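Local coordinates for bradyzoite surface antigen BSR4 (Toxoplasma gondii, PDB 2JKS), which belongs to the SAG1-related superfamily of surface antigens and probably takes part in host attachment or immune recognition at the bradyzoite stage, at residues Ala42-Ser47 / Val136-Thr141; Leu127-Lys132 / Gly203-Leu208. All blocks are in the same frame, centred on the assembly; numbering follows the deposited sequence.

Contact 1. Residues Ala42-Ser47 / Val136-Thr141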
# COMPACT_ATOMS: atom_id res chain seq x y z
N ALA A 42 0.37 -0.99 15.78
CA ALA A 42 0.11 -2.31 16.32
C ALA A 42 0.99 -2.59 17.57
O ALA A 42 2.11 -2.11 17.66
CB ALA A 42 0.37 -3.37 15.27
N THR A 43 0.47 -3.33 18.55
CA THR A 43 1.33 -3.81 19.60
C THR A 43 1.24 -5.32 19.74
O THR A 43 0.17 -5.90 19.54
CB THR A 43 1.11 -3.11 20.97
OG1 THR A 43 -0.18 -3.45 21.46
CG2 THR A 43 1.19 -1.59 20.85
N PHE A 44 2.37 -5.95 20.10
CA PHE A 44 2.48 -7.40 20.22
C PHE A 44 3.23 -7.70 21.52
O PHE A 44 4.33 -7.21 21.73
CB PHE A 44 3.20 -8.01 19.00
CG PHE A 44 3.18 -9.54 18.97
CD1 PHE A 44 2.04 -10.26 19.30
CD2 PHE A 44 4.33 -10.24 18.57
CE1 PHE A 44 2.02 -11.65 19.25
CE2 PHE A 44 4.32 -11.64 18.51
CZ PHE A 44 3.14 -12.34 18.84
N GLU A 45 2.60 -8.50 22.37
CA GLU A 45 3.24 -8.88 23.64
C GLU A 45 3.26 -10.40 23.79
O GLU A 45 2.31 -11.10 23.38
CB GLU A 45 2.54 -8.20 24.81
CG GLU A 45 3.03 -8.71 26.15
CD GLU A 45 2.43 -7.94 27.32
OE1 GLU A 45 1.42 -7.22 27.10
OE2 GLU A 45 2.97 -8.07 28.46
N CYS A 46 4.37 -10.92 24.32
CA CYS A 46 4.49 -12.36 24.60
C CYS A 46 5.01 -12.61 25.99
O CYS A 46 6.09 -12.12 26.33
CB CYS A 46 5.38 -13.03 23.58
SG CYS A 46 4.70 -12.81 21.93
N SER A 47 4.24 -13.36 26.77
CA SER A 47 4.63 -13.60 28.15
C SER A 47 4.46 -15.07 28.49
O SER A 47 3.66 -15.78 27.89
CB SER A 47 3.86 -12.69 29.11
OG SER A 47 2.49 -13.00 29.13
N VAL A 136 4.04 -12.41 12.25
CA VAL A 136 5.01 -12.46 13.35
C VAL A 136 4.38 -13.45 14.35
O VAL A 136 3.20 -13.82 14.24
CB VAL A 136 5.30 -11.03 14.00
CG1 VAL A 136 6.02 -10.04 13.01
CG2 VAL A 136 3.97 -10.36 14.55
N GLY A 137 5.17 -13.90 15.31
CA GLY A 137 4.66 -14.87 16.25
C GLY A 137 5.59 -15.00 17.43
O GLY A 137 6.67 -14.41 17.44
N CYS A 138 5.17 -15.77 18.44
CA CYS A 138 6.07 -16.14 19.53
C CYS A 138 5.97 -17.65 19.69
O CYS A 138 4.95 -18.23 19.42
CB CYS A 138 5.68 -15.42 20.84
SG CYS A 138 6.06 -13.69 20.75
N GLN A 139 7.07 -18.26 20.12
CA GLN A 139 7.08 -19.71 20.43
C GLN A 139 7.75 -19.87 21.79
O GLN A 139 8.77 -19.22 22.08
CB GLN A 139 7.86 -20.46 19.36
CG GLN A 139 7.76 -21.98 19.47
CD GLN A 139 8.02 -22.66 18.15
OE1 GLN A 139 7.10 -23.10 17.46
NE2 GLN A 139 9.29 -22.73 17.79
N ALA A 140 7.14 -20.73 22.61
CA ALA A 140 7.59 -20.96 23.96
C ALA A 140 8.06 -22.40 23.95
O ALA A 140 7.36 -23.27 23.42
CB ALA A 140 6.47 -20.76 24.93
N THR A 141 9.25 -22.64 24.50
CA THR A 141 9.80 -23.98 24.54
C THR A 141 9.96 -24.41 26.00
O THR A 141 10.42 -23.63 26.84
CB THR A 141 11.16 -24.10 23.78
OG1 THR A 141 11.03 -23.56 22.45
CG2 THR A 141 11.59 -25.59 23.67
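Cys46 and Cys138 are joined by a disulfide between two strands that run almost parallel, 5° apart with their axes 8.1 Å from each other. The strands belong to the two facing sheets of the first SRS domain, so no backbone hydrogen bond passes between them. The CB-SG-SG-CB torsion of 82° is close to the relaxed right angle for a disulfide, and both CB atoms point into the gap.

Phe44, two residues before Cys46 on the same side of its strand, lays its ring against this bridge. With CG anti to the backbone N (chi1 -172°), the ring extends toward Gly137. Cys46 SG lies over one face of the Phe44 ring, 3.4 Å above its plane and displaced toward the rim. Cys138 SG comes in obliquely, a sulfur-aromatic contact 3.5 Å from Phe44 CE2. Gly137 meets the ring at its edge, its C atom 3.8 Å from Phe44 CE2, and Val136 CG2 lies 4.0 Å from Phe44 CD2. Trp103 touches both Phe44 and Val136, continuing the apolar packing.

Apart from the Gly137 backbone, everything meeting here is carbon or sulfur, and all of it is buried: one covalent bond ties the two sheets together at this point, and the aromatic ring packs beside it.

Contact 2. Residues Leu127-Lys132 / Gly203-Leu208; sequences LPLTDK and GSDGSL. With ZN (zinc ion), chain F.
Asp205, Leu129 and Thr130 make up most of this meeting between the two SRS domains. The Asp205 carboxylate reaches toward the loop 127-132, and its two oxygens have different tasks. Asp205 OD1 binds the zinc ion at 2.0 Å; Asp205 OD2, 3.2 Å from the metal, instead faces the loop. There Thr130 CG2 approaches Asp205 OD2 to 3.6 Å and Leu129 CB lies 3.8 Å from Asp205 OD2, so mostly aliphatic groups border the oxygen that does not bind the metal. Thr130 presents its methyl because chi1 of 59° puts CG2 anti to the carbonyl carbon.

Leu129 also sets CD1 against Gly203, 3.7 Å from Gly203 CA. Gly203 starts a type I turn ending at Gly206, and having no side chain it lets the leucine methyl come right up to the backbone.

Glu96 OE1 and a water at 2.4 Å also bind the zinc. Lys132 NZ, 4.1 Å from the metal, hydrogen-bonds Glu96 OE1, so the loop reaches the site through a second-shell lysine as well.

The loop leads into strand 132-141, with Pro128 and Lys132 packed on Leu95 of helix 91-95. The turn 203-206 leads into strand 206-209, an edge strand, within this chain, of a sheet of the second domain.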
# COMPACT_ATOMS: atom_id res chain seq x y z
N LEU A 127 2.35 3.78 4.18
CA LEU A 127 1.17 3.00 3.69
C LEU A 127 1.42 2.59 2.24
O LEU A 127 1.81 3.44 1.45
CB LEU A 127 -0.11 3.83 3.82
CG LEU A 127 -0.58 4.07 5.24
CD1 LEU A 127 -1.84 4.95 5.16
CD2 LEU A 127 -0.83 2.71 5.91
N PRO A 128 1.27 1.27 1.91
CA PRO A 128 1.64 0.71 0.59
C PRO A 128 0.65 1.14 -0.52
O PRO A 128 -0.42 1.66 -0.23
CB PRO A 128 1.61 -0.82 0.84
CG PRO A 128 0.61 -1.00 1.93
CD PRO A 128 0.78 0.21 2.83
N LEU A 129 1.03 0.96 -1.77
CA LEU A 129 0.11 1.16 -2.92
C LEU A 129 -0.83 0.01 -3.16
O LEU A 129 -1.82 0.13 -3.90
CB LEU A 129 0.94 1.40 -4.19
CG LEU A 129 1.90 2.57 -4.11
CD1 LEU A 129 2.69 2.72 -5.42
CD2 LEU A 129 1.20 3.85 -3.70
N THR A 130 -0.51 -1.14 -2.55
CA THR A 130 -1.32 -2.32 -2.65
C THR A 130 -1.49 -2.92 -1.25
O THR A 130 -0.67 -2.67 -0.38
CB THR A 130 -0.67 -3.38 -3.62
OG1 THR A 130 0.61 -3.73 -3.13
CG2 THR A 130 -0.49 -2.78 -5.05
N ASP A 131 -2.55 -3.71 -1.08
CA ASP A 131 -2.84 -4.35 0.22
C ASP A 131 -1.75 -5.35 0.57
O ASP A 131 -1.37 -6.14 -0.28
CB ASP A 131 -4.22 -5.02 0.21
CG ASP A 131 -5.35 -4.01 0.04
OD1 ASP A 131 -5.23 -2.84 0.48
OD2 ASP A 131 -6.40 -4.37 -0.52
N LYS A 132 -1.24 -5.29 1.80
CA LYS A 132 -0.19 -6.18 2.25
C LYS A 132 -0.58 -6.95 3.51
O LYS A 132 -1.42 -6.51 4.31
CB LYS A 132 1.13 -5.42 2.54
CG LYS A 132 1.65 -4.53 1.39
CD LYS A 132 2.20 -5.38 0.23
CE LYS A 132 2.64 -4.45 -0.91
NZ LYS A 132 3.16 -5.28 -2.03
N GLY A 203 3.46 4.79 -9.47
CA GLY A 203 4.29 3.95 -8.56
C GLY A 203 4.68 2.70 -9.34
O GLY A 203 4.29 2.54 -10.50
N SER A 204 5.44 1.79 -8.73
CA SER A 204 5.94 0.68 -9.51
C SER A 204 4.87 -0.39 -9.66
O SER A 204 5.03 -1.28 -10.45
CB SER A 204 7.24 0.11 -8.88
OG SER A 204 6.94 -0.32 -7.56
N ASP A 205 3.75 -0.26 -8.94
CA ASP A 205 2.66 -1.25 -8.99
C ASP A 205 1.61 -0.95 -10.07
O ASP A 205 0.65 -1.72 -10.26
CB ASP A 205 1.96 -1.30 -7.63
CG ASP A 205 2.79 -2.02 -6.59
OD1 ASP A 205 3.39 -3.03 -6.97
OD2 ASP A 205 2.85 -1.59 -5.41
N GLY A 206 1.79 0.15 -10.77
CA GLY A 206 0.75 0.58 -11.70
C GLY A 206 1.27 1.03 -13.02
O GLY A 206 2.49 1.16 -13.22
N SER A 207 0.34 1.26 -13.94
CA SER A 207 0.68 1.63 -15.33
C SER A 207 -0.24 2.73 -15.72
O SER A 207 -1.44 2.65 -15.45
CB SER A 207 0.43 0.44 -16.28
OG SER A 207 1.33 -0.62 -15.98
N LEU A 208 0.30 3.75 -16.39
CA LEU A 208 -0.50 4.86 -16.92
C LEU A 208 -1.53 4.41 -17.93
O LEU A 208 -1.24 3.61 -18.83
CB LEU A 208 0.42 5.92 -17.51
CG LEU A 208 1.26 6.72 -16.54
CD1 LEU A 208 2.49 7.33 -17.21
CD2 LEU A 208 0.43 7.80 -15.87
ZN ZN F . 4.52 -4.24 -5.79
O HOH W 1 5.82 -5.90 -7.00

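In the fold
Contact 1 lies deep between the two sheets of the first SRS domain, whereas contact 2 is a surface contact near the middle of the chain, where the first domain meets the second. Their centres are 30 Å apart, yet strand 132-141 relates them: residues 127-132 lead into it and residues 136-141 are its later part. Neither contact has a hydrogen bond across its segments. In contact 1 a disulfide and an aromatic ring lie in a buried interior; contact 2 relies on a metal ligand and van der Waals contacts at a surface, with water on the metal. The covalent link thus joins sheets within one domain, and the metal link joins residues of both domains.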